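Local coordinates for protein D-aminoacid aminotransferase-like PLP-dependent enzyme (Haemophilus somnus, PDB 3CEB) that is probably a pyridoxal-phosphate-dependent lyase of the class IV aminotransferase family, thought to act on 4-amino-4-deoxychorismate, at residues L7-L12 / I68-H73; I11-G16 / G62-R67; L139-N144 / E177-Y182. One frame throughout, in Å; residues are numbered along the deposited sequence.

Contact 1: L7-L12 / I68-H73; sequences LFETIL and IDYNHH. With SO4 (sulfate ion), chain B.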
loop_
_atom_site.group_PDB
_atom_site.type_symbol
_atom_site.label_atom_id
_atom_site.label_comp_id
_atom_site.label_asym_id
_atom_site.label_seq_id
_atom_site.Cartn_x
_atom_site.Cartn_y
_atom_site.Cartn_z
ATOM N N LEU A 7 10.773 -5.379 -6.612
ATOM C CA LEU A 7 9.701 -5.316 -5.630
ATOM C C LEU A 7 10.136 -4.461 -4.416
ATOM O O LEU A 7 11.320 -4.263 -4.167
ATOM C CB LEU A 7 9.383 -6.735 -5.135
ATOM C CG LEU A 7 8.908 -7.774 -6.142
ATOM C CD1 LEU A 7 8.990 -9.194 -5.589
ATOM C CD2 LEU A 7 7.515 -7.445 -6.561
ATOM N N PHE A 8 9.173 -3.964 -3.651
ATOM C CA PHE A 8 9.489 -3.267 -2.384
ATOM C C PHE A 8 8.377 -3.292 -1.331
ATOM O O PHE A 8 7.245 -3.709 -1.602
ATOM C CB PHE A 8 9.887 -1.834 -2.652
ATOM C CG PHE A 8 8.769 -0.955 -3.129
ATOM C CD1 PHE A 8 8.351 -0.996 -4.425
ATOM C CD2 PHE A 8 8.183 -0.015 -2.276
ATOM C CE1 PHE A 8 7.348 -0.131 -4.873
ATOM C CE2 PHE A 8 7.183 0.838 -2.722
ATOM C CZ PHE A 8 6.762 0.773 -4.001
ATOM N N GLU A 9 8.757 -2.867 -0.127
ATOM C CA GLU A 9 7.849 -2.745 1.008
ATOM C C GLU A 9 8.088 -1.354 1.612
ATOM O O GLU A 9 9.223 -0.881 1.650
ATOM C CB GLU A 9 8.127 -3.837 2.050
ATOM C CG GLU A 9 7.629 -5.234 1.640
ATOM C CD GLU A 9 6.099 -5.365 1.666
ATOM O OE1 GLU A 9 5.469 -4.680 2.493
ATOM O OE2 GLU A 9 5.529 -6.132 0.841
ATOM N N THR A 10 7.037 -0.682 2.048
ATOM C CA THR A 10 7.177 0.609 2.696
ATOM C C THR A 10 6.654 0.461 4.108
ATOM O O THR A 10 5.483 0.155 4.313
ATOM C CB THR A 10 6.381 1.663 1.942
ATOM O OG1 THR A 10 6.849 1.680 0.601
ATOM C CG2 THR A 10 6.557 3.049 2.514
ATOM N N ILE A 11 7.542 0.676 5.070
ATOM C CA ILE A 11 7.229 0.496 6.459
ATOM C C ILE A 11 7.238 1.803 7.218
ATOM O O ILE A 11 8.115 2.653 7.054
ATOM C CB ILE A 11 8.235 -0.459 7.084
ATOM C CG1 ILE A 11 8.153 -1.828 6.360
ATOM C CG2 ILE A 11 8.013 -0.548 8.612
ATOM C CD1 ILE A 11 9.426 -2.631 6.432
ATOM N N LEU A 12 6.222 1.971 8.050
ATOM C CA LEU A 12 6.096 3.164 8.872
ATOM C C LEU A 12 6.749 2.930 10.237
ATOM O O LEU A 12 6.616 1.869 10.823
ATOM C CB LEU A 12 4.619 3.495 9.039
ATOM C CG LEU A 12 4.187 4.596 10.000
ATOM C CD1 LEU A 12 4.751 5.943 9.591
ATOM C CD2 LEU A 12 2.641 4.631 10.077
ATOM N N ILE A 68 12.096 -0.848 1.814
ATOM C CA ILE A 68 12.993 -1.926 1.544
ATOM C C ILE A 68 12.733 -2.442 0.141
ATOM O O ILE A 68 11.698 -3.045 -0.108
ATOM C CB ILE A 68 12.848 -3.084 2.526
ATOM C CG1 ILE A 68 13.134 -2.622 3.965
ATOM C CG2 ILE A 68 13.831 -4.211 2.122
ATOM C CD1 ILE A 68 12.872 -3.703 5.060
ATOM N N ASP A 69 13.660 -2.176 -0.781
ATOM C CA ASP A 69 13.555 -2.735 -2.104
ATOM C C ASP A 69 14.287 -4.081 -2.070
ATOM O O ASP A 69 15.348 -4.189 -1.460
ATOM C CB ASP A 69 14.201 -1.830 -3.140
ATOM C CG ASP A 69 13.385 -0.587 -3.450
ATOM O OD1 ASP A 69 13.350 0.365 -2.638
ATOM O OD2 ASP A 69 12.807 -0.548 -4.561
ATOM N N TYR A 70 13.752 -5.117 -2.701
ATOM C CA TYR A 70 14.430 -6.407 -2.680
ATOM C C TYR A 70 14.337 -7.188 -3.980
ATOM O O TYR A 70 13.536 -6.850 -4.863
ATOM C CB TYR A 70 13.885 -7.274 -1.556
ATOM C CG TYR A 70 12.410 -7.528 -1.674
ATOM C CD1 TYR A 70 11.495 -6.600 -1.262
ATOM C CD2 TYR A 70 11.943 -8.709 -2.200
ATOM C CE1 TYR A 70 10.105 -6.844 -1.376
ATOM C CE2 TYR A 70 10.560 -8.978 -2.320
ATOM C CZ TYR A 70 9.650 -8.059 -1.913
ATOM O OH TYR A 70 8.298 -8.352 -2.038
ATOM N N ASN A 71 15.207 -8.195 -4.083
ATOM C CA ASN A 71 15.076 -9.220 -5.088
ATOM C C ASN A 71 15.182 -10.558 -4.429
ATOM O O ASN A 71 14.903 -10.679 -3.233
ATOM C CB ASN A 71 16.075 -9.112 -6.212
ATOM C CG ASN A 71 17.471 -8.944 -5.756
ATOM O OD1 ASN A 71 17.950 -9.615 -4.868
ATOM N ND2 ASN A 71 18.145 -8.035 -6.386
ATOM N N HIS A 72 15.566 -11.591 -5.171
ATOM C CA HIS A 72 15.614 -12.947 -4.538
ATOM C C HIS A 72 16.753 -13.148 -3.552
ATOM O O HIS A 72 16.739 -14.115 -2.804
ATOM C CB HIS A 72 15.614 -14.088 -5.561
ATOM C CG HIS A 72 16.976 -14.523 -6.017
ATOM N ND1 HIS A 72 17.609 -13.959 -7.095
ATOM C CD2 HIS A 72 17.776 -15.533 -5.602
ATOM C CE1 HIS A 72 18.762 -14.576 -7.296
ATOM N NE2 HIS A 72 18.882 -15.545 -6.412
ATOM N N HIS A 73 17.725 -12.247 -3.495
ATOM C CA HIS A 73 18.834 -12.512 -2.588
ATOM C C HIS A 73 19.449 -11.308 -1.868
ATOM O O HIS A 73 20.389 -11.466 -1.128
ATOM C CB HIS A 73 19.945 -13.187 -3.369
ATOM C CG HIS A 73 20.683 -12.231 -4.229
ATOM N ND1 HIS A 73 21.941 -11.753 -3.903
ATOM C CD2 HIS A 73 20.305 -11.590 -5.357
ATOM C CE1 HIS A 73 22.321 -10.889 -4.824
ATOM N NE2 HIS A 73 21.345 -10.762 -5.711
HETATM S S SO4 B . 16.406 -11.094 -9.274
HETATM O O1 SO4 B . 16.563 -11.891 -8.044
HETATM O O2 SO4 B . 16.128 -11.942 -10.403
HETATM O O3 SO4 B . 15.295 -10.151 -9.276
HETATM O O4 SO4 B . 17.656 -10.373 -9.424
HETATM O O HOH W 1 6.617 -6.490 -1.567
#
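Tyr70 packs one face of its ring on Leu7, and the pair carries much of this antiparallel contact between 7-12 and 68-73. CG of Tyr70 sits between its own backbone N and carbonyl carbon (chi1 59°), which swings the ring over the facing strand. Beyond CB, CD1 passes the carbonyl O of Leu7, and Tyr70 CE1 reaches Phe8 CA at 3.8 Å. On the other rim Tyr70 CE2 meets the Leu7 methyl CD1 at 3.6 Å. CB of Leu7 lies 3.9 Å from the Tyr70 ring centroid and 26° off the normal, a CH-pi contact displaced toward CZ. At the tip, Tyr70 OH donates to a water oxygen at 2.6 Å. That water in turn donates to Glu9 OE2 and to the carbonyl O of Phe8, tying the phenol to the opposite strand.

The main chains are joined by Tyr70 N to Leu7 O and by Glu9 N to Ile68 O and Ile68 N to Glu9 O, both 2.9 Å. Further along the Leu7 face, the CD1 methyls of Ile11 and Ile68 touch at 3.9 Å. Phe8 and Asp69 occupy the other face, where Phe8 CB approaches Asp69 OD2 at 3.7 Å while Arg67 forms a salt bridge with Asp69 and a cation-pi contact with the Phe8 ring. Past the strand, His72 N and ND1 both donate to O1 of a sulfate, probably from the crystallisation liquor and also held by Tyr36, while Asn71 OD1 accepts from His73 N in an Asx turn.

Glu9 also pairs with Arg27 and accepts a hydrogen bond from His24, both on helix 21-35. Its buried carboxylate therefore has cationic, imidazole and water partners, an environment that would probably keep it ionised and that links sheet to helix through polar bonds.

Contact 2: I11-G16 / G62-R67; sequences ILIEQG and GLIRCR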
loop_
_atom_site.group_PDB
_atom_site.type_symbol
_atom_site.label_atom_id
_atom_site.label_comp_id
_atom_site.label_asym_id
_atom_site.label_seq_id
_atom_site.Cartn_x
_atom_site.Cartn_y
_atom_site.Cartn_z
ATOM N N ILE A 11 7.542 0.676 5.070
ATOM C CA ILE A 11 7.229 0.496 6.459
ATOM C C ILE A 11 7.238 1.803 7.218
ATOM O O ILE A 11 8.115 2.653 7.054
ATOM C CB ILE A 11 8.235 -0.459 7.084
ATOM C CG1 ILE A 11 8.153 -1.828 6.360
ATOM C CG2 ILE A 11 8.013 -0.548 8.612
ATOM C CD1 ILE A 11 9.426 -2.631 6.432
ATOM N N LEU A 12 6.222 1.971 8.050
ATOM C CA LEU A 12 6.096 3.164 8.872
ATOM C C LEU A 12 6.749 2.930 10.237
ATOM O O LEU A 12 6.616 1.869 10.823
ATOM C CB LEU A 12 4.619 3.495 9.039
ATOM C CG LEU A 12 4.187 4.596 10.000
ATOM C CD1 LEU A 12 4.751 5.943 9.591
ATOM C CD2 LEU A 12 2.641 4.631 10.077
ATOM N N ILE A 13 7.515 3.909 10.679
ATOM C CA ILE A 13 7.924 4.005 12.060
ATOM C C ILE A 13 7.060 5.120 12.628
ATOM O O ILE A 13 7.032 6.225 12.111
ATOM C CB ILE A 13 9.385 4.394 12.236
ATOM C CG1 ILE A 13 10.307 3.516 11.345
ATOM C CG2 ILE A 13 9.756 4.317 13.691
ATOM C CD1 ILE A 13 10.125 2.049 11.435
ATOM N N GLU A 14 6.334 4.830 13.687
ATOM C CA GLU A 14 5.473 5.840 14.301
ATOM C C GLU A 14 5.534 5.721 15.782
ATOM O O GLU A 14 5.367 4.644 16.325
ATOM C CB GLU A 14 4.024 5.664 13.833
ATOM C CG GLU A 14 2.998 6.438 14.642
ATOM C CD GLU A 14 1.615 6.215 14.097
ATOM O OE1 GLU A 14 1.295 5.079 13.695
ATOM O OE2 GLU A 14 0.831 7.177 14.047
ATOM N N GLN A 15 5.770 6.843 16.443
ATOM C CA GLN A 15 5.889 6.831 17.904
ATOM C C GLN A 15 6.991 5.849 18.297
ATOM O O GLN A 15 6.826 5.120 19.255
ATOM C CB GLN A 15 4.575 6.337 18.527
ATOM C CG GLN A 15 3.331 7.051 18.035
ATOM C CD GLN A 15 2.754 7.959 19.047
ATOM O OE1 GLN A 15 3.482 8.588 19.837
ATOM N NE2 GLN A 15 1.410 8.027 19.066
ATOM N N GLY A 16 8.058 5.758 17.503
ATOM C CA GLY A 16 9.176 4.897 17.844
ATOM C C GLY A 16 8.852 3.414 17.799
ATOM O O GLY A 16 9.501 2.605 18.459
ATOM N N GLY A 62 7.627 12.260 15.607
ATOM C CA GLY A 62 8.114 12.062 14.254
ATOM C C GLY A 62 7.694 10.762 13.603
ATOM O O GLY A 62 7.472 9.759 14.243
ATOM N N LEU A 63 7.548 10.836 12.296
ATOM C CA LEU A 63 7.173 9.724 11.461
ATOM C C LEU A 63 8.327 9.452 10.510
ATOM O O LEU A 63 8.939 10.367 10.020
ATOM C CB LEU A 63 5.931 10.093 10.640
ATOM C CG LEU A 63 4.661 10.407 11.427
ATOM C CD1 LEU A 63 3.611 10.960 10.522
ATOM C CD2 LEU A 63 4.170 9.156 12.142
ATOM N N ILE A 64 8.607 8.189 10.247
ATOM C CA ILE A 64 9.695 7.817 9.362
ATOM C C ILE A 64 9.172 6.814 8.359
ATOM O O ILE A 64 8.402 5.922 8.707
ATOM C CB ILE A 64 10.908 7.194 10.145
ATOM C CG1 ILE A 64 11.431 8.185 11.224
ATOM C CG2 ILE A 64 12.031 6.831 9.186
ATOM C CD1 ILE A 64 12.619 7.611 12.127
ATOM N N ARG A 65 9.586 6.970 7.115
ATOM C CA ARG A 65 9.213 6.056 6.071
ATOM C C ARG A 65 10.429 5.220 5.727
ATOM O O ARG A 65 11.477 5.733 5.374
ATOM C CB ARG A 65 8.764 6.831 4.856
ATOM C CG ARG A 65 8.512 5.982 3.616
ATOM C CD ARG A 65 7.694 6.741 2.569
ATOM N NE ARG A 65 8.431 7.884 2.074
ATOM C CZ ARG A 65 9.314 7.798 1.086
ATOM N NH1 ARG A 65 9.485 6.637 0.489
ATOM N NH2 ARG A 65 10.010 8.863 0.667
ATOM N N CYS A 66 10.300 3.919 5.914
ATOM C CA CYS A 66 11.369 2.986 5.559
ATOM C C CYS A 66 10.944 2.165 4.373
ATOM O O CYS A 66 9.905 1.516 4.394
ATOM C CB CYS A 66 11.681 2.004 6.683
ATOM S SG CYS A 66 12.265 2.740 8.196
ATOM N N ARG A 67 11.764 2.207 3.345
ATOM C CA ARG A 67 11.507 1.470 2.156
ATOM C C ARG A 67 12.557 0.392 1.995
ATOM O O ARG A 67 13.774 0.679 2.045
ATOM C CB ARG A 67 11.594 2.417 0.989
ATOM C CG ARG A 67 11.140 1.804 -0.302
ATOM C CD ARG A 67 11.367 2.788 -1.447
ATOM N NE ARG A 67 11.387 2.101 -2.733
ATOM C CZ ARG A 67 10.545 2.377 -3.713
ATOM N NH1 ARG A 67 9.643 3.332 -3.553
ATOM N NH2 ARG A 67 10.629 1.745 -4.863
HETATM O O HOH W 2 8.701 7.075 15.419
#
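Ile13 packs against Ile64 and Cys66 on the closely fitted face of this antiparallel pair. CB of Ile13 meets CB of Ile64 at 3.8 Å, while its CG1 turns toward Cys66 and touches SG, also at 3.8 Å. Both torsions of Ile13 are near -50°, folding CD1 back so that it too borders the sulfur. Beneath these side chains, two reciprocal pairs of backbone bonds join Ile11 to Cys66 and Ile13 to Ile64; the bond from Ile13 N to Ile64 O is almost straight at 177°.

The face bearing Leu12, Glu14 and Leu63 is looser. Leu63 CD2 reaches Leu12 CD1 at 4.1 Å and rests at 3.9 Å from CG of Glu14, whose extended chain runs alongside it in the same direction. Toward Gln15 and Gly62 the chains separate: a water accepts from Gly16 N and donates to Gly62 O, bridging the widened gap at an exposed end.

Outside the pair, Ile11 touches Ile21 and His24 of helix 21-35, and Cys66 packs on Leu77 and Cys79 of strand 75-82. Strand 63-70 runs between 7-14 and 75-82 in the antiparallel sheet, with the helix against the Ile11 face.

Contact 3: L139-N144 / E177-Y182; sequences LIFRQN and EDLAQY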
loop_
_atom_site.group_PDB
_atom_site.type_symbol
_atom_site.label_atom_id
_atom_site.label_comp_id
_atom_site.label_asym_id
_atom_site.label_seq_id
_atom_site.Cartn_x
_atom_site.Cartn_y
_atom_site.Cartn_z
ATOM N N LEU A 139 -8.372 1.996 -1.145
ATOM C CA LEU A 139 -9.420 2.969 -0.867
ATOM C C LEU A 139 -10.504 2.432 0.069
ATOM O O LEU A 139 -10.782 1.232 0.110
ATOM C CB LEU A 139 -10.022 3.489 -2.180
ATOM C CG LEU A 139 -9.120 4.284 -3.124
ATOM C CD1 LEU A 139 -9.789 4.363 -4.464
ATOM C CD2 LEU A 139 -8.711 5.680 -2.614
ATOM N N ILE A 140 -11.067 3.363 0.848
ATOM C CA ILE A 140 -12.150 3.082 1.781
ATOM C C ILE A 140 -13.247 4.116 1.574
ATOM O O ILE A 140 -12.993 5.263 1.229
ATOM C CB ILE A 140 -11.685 3.025 3.271
ATOM C CG1 ILE A 140 -11.137 4.366 3.768
ATOM C CG2 ILE A 140 -10.624 1.965 3.458
ATOM C CD1 ILE A 140 -10.848 4.395 5.293
ATOM N N PHE A 141 -14.472 3.680 1.779
ATOM C CA PHE A 141 -15.643 4.471 1.472
ATOM C C PHE A 141 -16.590 4.435 2.639
ATOM O O PHE A 141 -16.857 3.391 3.190
ATOM C CB PHE A 141 -16.305 3.874 0.236
ATOM C CG PHE A 141 -15.409 3.875 -0.980
ATOM C CD1 PHE A 141 -14.560 2.822 -1.238
ATOM C CD2 PHE A 141 -15.391 4.960 -1.854
ATOM C CE1 PHE A 141 -13.696 2.853 -2.347
ATOM C CE2 PHE A 141 -14.554 4.994 -2.969
ATOM C CZ PHE A 141 -13.692 3.945 -3.207
ATOM N N ARG A 142 -17.098 5.583 3.037
ATOM C CA ARG A 142 -17.925 5.619 4.231
ATOM C C ARG A 142 -19.382 5.394 3.913
ATOM O O ARG A 142 -19.915 5.966 3.012
ATOM C CB ARG A 142 -17.720 6.927 5.004
ATOM C CG ARG A 142 -18.274 6.876 6.416
ATOM C CD ARG A 142 -17.862 8.104 7.257
ATOM N NE ARG A 142 -18.307 9.392 6.689
ATOM C CZ ARG A 142 -19.568 9.842 6.693
ATOM N NH1 ARG A 142 -20.557 9.100 7.216
ATOM N NH2 ARG A 142 -19.853 11.032 6.155
ATOM N N GLN A 143 -20.003 4.514 4.669
ATOM C CA GLN A 143 -21.423 4.263 4.533
ATOM C C GLN A 143 -21.995 4.050 5.903
ATOM O O GLN A 143 -21.551 3.192 6.664
ATOM C CB GLN A 143 -21.687 3.040 3.685
ATOM C CG GLN A 143 -23.105 2.928 3.274
ATOM C CD GLN A 143 -23.308 1.825 2.295
ATOM O OE1 GLN A 143 -23.132 0.667 2.644
ATOM N NE2 GLN A 143 -23.662 2.166 1.049
ATOM N N ASN A 144 -22.989 4.843 6.230
ATOM C CA ASN A 144 -23.479 4.829 7.589
ATOM C C ASN A 144 -22.334 5.252 8.486
ATOM O O ASN A 144 -21.756 6.357 8.346
ATOM C CB ASN A 144 -23.923 3.417 7.965
ATOM C CG ASN A 144 -25.332 3.119 7.480
ATOM O OD1 ASN A 144 -25.844 3.815 6.590
ATOM N ND2 ASN A 144 -25.983 2.111 8.083
ATOM N N GLU A 177 -20.585 2.100 -10.425
ATOM C CA GLU A 177 -21.939 2.612 -10.305
ATOM C C GLU A 177 -22.342 2.780 -8.851
ATOM O O GLU A 177 -23.309 3.468 -8.508
ATOM C CB GLU A 177 -22.891 1.624 -10.947
ATOM C CG GLU A 177 -22.545 1.305 -12.365
ATOM C CD GLU A 177 -23.150 2.322 -13.272
ATOM O OE1 GLU A 177 -23.378 3.471 -12.796
ATOM O OE2 GLU A 177 -23.446 1.965 -14.445
ATOM N N ASP A 178 -21.609 2.097 -8.002
ATOM C CA ASP A 178 -21.892 2.069 -6.569
ATOM C C ASP A 178 -21.399 3.316 -5.843
ATOM O O ASP A 178 -21.781 3.536 -4.713
ATOM C CB ASP A 178 -21.264 0.837 -5.895
ATOM C CG ASP A 178 -22.010 -0.459 -6.224
ATOM O OD1 ASP A 178 -23.252 -0.443 -6.412
ATOM O OD2 ASP A 178 -21.337 -1.502 -6.249
ATOM N N LEU A 179 -20.574 4.133 -6.481
ATOM C CA LEU A 179 -19.987 5.255 -5.744
ATOM C C LEU A 179 -21.127 6.110 -5.204
ATOM O O LEU A 179 -21.018 6.728 -4.164
ATOM C CB LEU A 179 -19.012 6.076 -6.600
ATOM C CG LEU A 179 -17.679 5.376 -6.888
ATOM C CD1 LEU A 179 -16.773 6.166 -7.858
ATOM C CD2 LEU A 179 -16.985 5.108 -5.567
ATOM N N ALA A 180 -22.251 6.055 -5.893
ATOM C CA ALA A 180 -23.429 6.823 -5.531
ATOM C C ALA A 180 -23.761 6.593 -4.064
ATOM O O ALA A 180 -24.133 7.534 -3.332
ATOM C CB ALA A 180 -24.635 6.401 -6.410
ATOM N N GLN A 181 -23.616 5.344 -3.643
ATOM C CA GLN A 181 -24.049 4.808 -2.358
ATOM C C GLN A 181 -23.240 5.323 -1.193
ATOM O O GLN A 181 -23.627 5.168 -0.095
ATOM C CB GLN A 181 -23.823 3.307 -2.318
ATOM C CG GLN A 181 -24.771 2.361 -2.960
ATOM C CD GLN A 181 -24.351 0.924 -2.687
ATOM O OE1 GLN A 181 -24.359 0.446 -1.563
ATOM N NE2 GLN A 181 -23.974 0.244 -3.714
ATOM N N TYR A 182 -22.080 5.875 -1.451
ATOM C CA TYR A 182 -21.095 6.253 -0.402
ATOM C C TYR A 182 -21.004 7.777 -0.096
ATOM O O TYR A 182 -21.357 8.613 -0.914
ATOM C CB TYR A 182 -19.731 5.627 -0.711
ATOM C CG TYR A 182 -19.835 4.129 -0.768
ATOM C CD1 TYR A 182 -19.882 3.385 0.392
ATOM C CD2 TYR A 182 -19.933 3.452 -1.970
ATOM C CE1 TYR A 182 -20.020 2.017 0.365
ATOM C CE2 TYR A 182 -20.068 2.062 -2.010
ATOM C CZ TYR A 182 -20.114 1.366 -0.833
ATOM O OH TYR A 182 -20.233 0.013 -0.818
#
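Phe141 and Gln143 reach from the same side of the strand to Tyr182, the residue that follows the 3-10 helical segment. CB of Phe141 lies over one face of the Tyr182 ring, 4.0 Å from its centroid, in a CH-pi contact. The two aromatic rings themselves meet obliquely, their planes inclined at 50°. Phe141 continues past the tyrosine to Leu179, whose CD2 methyl approaches CE2 of Phe141 at 3.6 Å, while the carbonyl O of Arg142 comes up to the edge of the Tyr182 ring.

Gln143 supplies the polar part. Its CG is anti to the backbone N (chi1 -167°) and the chain stays extended, carrying the amide past Tyr182 with its plane only 17° from that of the ring. NE2 of Gln143 donates to both OE1 and the main-chain O of Gln181, each at 3.2 Å. Both acceptors lie close to the Gln143 amide plane, but the donor stands well above the plane of the Gln181 backbone carbonyl. The two bonds hold the amide from one residue and restrict its rotation.

Farther out, the 3-10 helical segment is shaped by backbone bonds from Gln181 N to Asp178 O, 2.8 Å, and from Tyr182 N to Leu179 O, 3.0 Å. Gln143 OE1 accepts a weak hydrogen bond from NH2 of Arg172. Arg142 is directed elsewhere, in a salt bridge with Glu184, and Met124 of strand 122-127 touches both Phe141 and Leu179.

In this arrangement a 3-10 helical segment packs on the end of strand 138-143: it lies in the connection from strand 170-172 to strand 185-188, the latter pairing antiparallel with 138-143 in the mixed sheet of this class IV aminotransferase-like fold.

How the contacts relate
Contacts 1 and 2 are successive portions of a single pairing, strand 7-14 against strand 63-70, with centres 15 Å apart; they share Ile11 and Leu12 and touch through Phe8 and Arg67. Together they make the middle of the four-stranded antiparallel sheet, closing a long connection that includes helix 21-35. Contact 3 comes later in the chain, on the mixed sheet containing strand 138-143. Its centre is 32 Å from that of contact 1 and 30 Å from that of contact 2, with nearest atoms about 14 Å away in either case. Contacts 1 and 2 thus belong to one sheet, whereas contact 3 packs a connecting segment on another, contacts 1 and 3 lying on opposite sides of the chain's centre.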